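Local coordinates for lipoate-protein ligase 1 (Plasmodium falciparum, PDB 5T8U) that belongs to the lipoate-protein ligase family, with a lipoyl protein ligase A/B catalytic domain that holds lipoic acid in a pocket, at residues 56-62 / 103-109. Numbering follows the deposited sequence.
With LPA (lipoic acid), chain C.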
# COMPACT_ATOMS: atom_id res chain seq x y z
N LEU A 56 8.15 2.88 11.99
CA LEU A 56 8.52 3.40 10.68
C LEU A 56 9.52 2.43 10.05
O LEU A 56 10.55 2.13 10.66
CB LEU A 56 9.13 4.80 10.78
CG LEU A 56 9.83 5.31 9.51
CD1 LEU A 56 8.88 5.30 8.32
CD2 LEU A 56 10.39 6.70 9.74
N PHE A 57 9.21 1.96 8.85
CA PHE A 57 10.06 1.00 8.15
C PHE A 57 10.43 1.56 6.79
O PHE A 57 9.54 1.88 5.98
CB PHE A 57 9.34 -0.35 8.01
CG PHE A 57 10.02 -1.30 7.07
CD1 PHE A 57 11.38 -1.55 7.17
CD2 PHE A 57 9.30 -1.96 6.08
CE1 PHE A 57 12.01 -2.43 6.31
CE2 PHE A 57 9.93 -2.85 5.22
CZ PHE A 57 11.28 -3.08 5.34
N LEU A 58 11.72 1.68 6.52
CA LEU A 58 12.23 2.28 5.30
C LEU A 58 12.87 1.21 4.42
O LEU A 58 13.57 0.32 4.92
CB LEU A 58 13.24 3.38 5.61
CG LEU A 58 12.61 4.62 6.26
CD1 LEU A 58 13.59 5.34 7.16
CD2 LEU A 58 12.08 5.55 5.18
N TRP A 59 12.64 1.30 3.11
CA TRP A 59 13.13 0.28 2.20
C TRP A 59 13.12 0.82 0.78
O TRP A 59 12.38 1.74 0.45
CB TRP A 59 12.29 -1.01 2.30
CG TRP A 59 10.80 -0.78 2.35
CD1 TRP A 59 10.09 -0.15 3.34
CD2 TRP A 59 9.83 -1.19 1.37
NE1 TRP A 59 8.75 -0.15 3.03
CE2 TRP A 59 8.56 -0.78 1.83
CE3 TRP A 59 9.91 -1.87 0.15
CZ2 TRP A 59 7.39 -1.02 1.12
CZ3 TRP A 59 8.75 -2.11 -0.56
CH2 TRP A 59 7.51 -1.68 -0.07
N ARG A 60 13.98 0.23 -0.06
CA ARG A 60 14.08 0.60 -1.46
C ARG A 60 14.06 -0.66 -2.31
O ARG A 60 14.43 -1.74 -1.86
CB ARG A 60 15.36 1.41 -1.73
CG ARG A 60 15.42 2.74 -1.01
CD ARG A 60 16.86 3.22 -0.85
NE ARG A 60 17.52 3.45 -2.13
CZ ARG A 60 18.81 3.71 -2.28
NH1 ARG A 60 19.60 3.77 -1.21
NH2 ARG A 60 19.32 3.91 -3.48
N ASN A 61 13.62 -0.50 -3.56
CA ASN A 61 13.49 -1.62 -4.48
C ASN A 61 14.09 -1.24 -5.83
O ASN A 61 14.04 -0.08 -6.25
CB ASN A 61 12.03 -2.04 -4.67
CG ASN A 61 11.27 -2.08 -3.36
OD1 ASN A 61 11.34 -3.05 -2.61
ND2 ASN A 61 10.53 -1.01 -3.08
N ASN A 62 14.64 -2.24 -6.51
CA ASN A 62 15.19 -2.04 -7.85
C ASN A 62 14.03 -1.93 -8.85
O ASN A 62 12.86 -1.83 -8.48
CB ASN A 62 16.15 -3.17 -8.19
CG ASN A 62 17.55 -2.67 -8.49
OD1 ASN A 62 17.73 -1.62 -9.11
ND2 ASN A 62 18.56 -3.42 -8.05
N LEU A 103 15.90 2.40 -7.61
CA LEU A 103 16.72 2.93 -6.53
C LEU A 103 16.62 4.44 -6.39
O LEU A 103 17.13 4.99 -5.42
CB LEU A 103 18.17 2.51 -6.72
CG LEU A 103 18.42 0.99 -6.67
CD1 LEU A 103 19.85 0.67 -7.03
CD2 LEU A 103 18.07 0.43 -5.30
N GLY A 104 15.98 5.12 -7.34
CA GLY A 104 15.78 6.55 -7.24
C GLY A 104 14.62 6.99 -6.37
O GLY A 104 14.33 8.18 -6.31
N ASN A 105 13.95 6.05 -5.71
CA ASN A 105 12.81 6.38 -4.87
C ASN A 105 12.88 5.58 -3.57
O ASN A 105 13.42 4.47 -3.54
CB ASN A 105 11.47 6.11 -5.58
CG ASN A 105 11.16 4.63 -5.70
OD1 ASN A 105 11.50 3.99 -6.70
ND2 ASN A 105 10.49 4.08 -4.69
N VAL A 106 12.33 6.16 -2.52
CA VAL A 106 12.28 5.54 -1.21
C VAL A 106 10.87 5.02 -0.97
O VAL A 106 9.89 5.48 -1.57
CB VAL A 106 12.71 6.53 -0.10
CG1 VAL A 106 12.82 5.83 1.26
CG2 VAL A 106 14.03 7.19 -0.46
N CYS A 107 10.76 4.03 -0.08
CA CYS A 107 9.48 3.47 0.33
C CYS A 107 9.39 3.50 1.85
O CYS A 107 10.29 2.99 2.53
CB CYS A 107 9.30 2.03 -0.18
SG CYS A 107 9.23 1.86 -1.98
N PHE A 108 8.31 4.07 2.36
CA PHE A 108 8.07 4.18 3.79
C PHE A 108 6.85 3.37 4.18
O PHE A 108 5.90 3.24 3.40
CB PHE A 108 7.88 5.65 4.21
CG PHE A 108 6.65 6.29 3.62
CD1 PHE A 108 5.44 6.24 4.28
CD2 PHE A 108 6.72 6.95 2.40
CE1 PHE A 108 4.31 6.84 3.73
CE2 PHE A 108 5.60 7.55 1.85
CZ PHE A 108 4.39 7.49 2.52
N THR A 109 6.87 2.82 5.39
CA THR A 109 5.77 2.01 5.91
C THR A 109 5.55 2.40 7.37
O THR A 109 6.38 2.09 8.23
CB THR A 109 6.07 0.52 5.78
OG1 THR A 109 6.31 0.19 4.41
CG2 THR A 109 4.91 -0.32 6.32
C1 LPA C . -1.14 5.32 -5.65
O1 LPA C . -0.63 6.32 -6.23
C2 LPA C . -0.49 4.75 -4.39
O2 LPA C . -2.19 4.79 -6.11
C3 LPA C . 0.85 4.12 -4.77
C4 LPA C . 1.35 3.24 -3.62
C5 LPA C . 2.51 2.38 -4.13
C6 LPA C . 2.93 1.47 -3.15
S6 LPA C . 3.68 0.30 -3.82
C7 LPA C . 4.22 2.32 -1.91
C8 LPA C . 5.34 1.26 -1.55
S8 LPA C . 4.99 -0.25 -2.53
O HOH W 1 17.68 1.41 -10.43
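F57 with T109 and W59 with C107 form antiparallel hydrogen-bonded pairs; the N-to-C directions of strand segments 56-59 and 105-109 differ by 159°, so they are antiparallel neighbours in the large mixed sheet. The bond from C107 N to W59 O is 2.9 Å long. The W59 indole lies across C107. W59 chi1 (44°) tucks CG in between its own N and C and swings the ring over the neighbouring strand. There C107 CB sits over the six-membered ring, 3.6 Å from its centroid, a CH-pi contact. C107 SG makes a sulfur-aromatic contact over the same ring, 4.3 Å from the centroid. At the ring edge, W59 NE1 donates to T109 OG1 at 2.8 Å. E29 OE2 is also hydrogen-bonded to this hydroxyl. On the opposite face, L58 CD2 meets V106 CG1 at 4.0 Å. Past the strand pairing, the R60 chain bends at chi3 and NH2 reaches a lone pair of L103 O at 3.1 Å. W59 CH2 is 3.8 Å from lipoic acid S8. The in-plane N-H bond at the edge and the C107 packing over the face restrict rotation of the indole. This probably helps hold the pocket wall that W59 and C107 form beside lipoic acid.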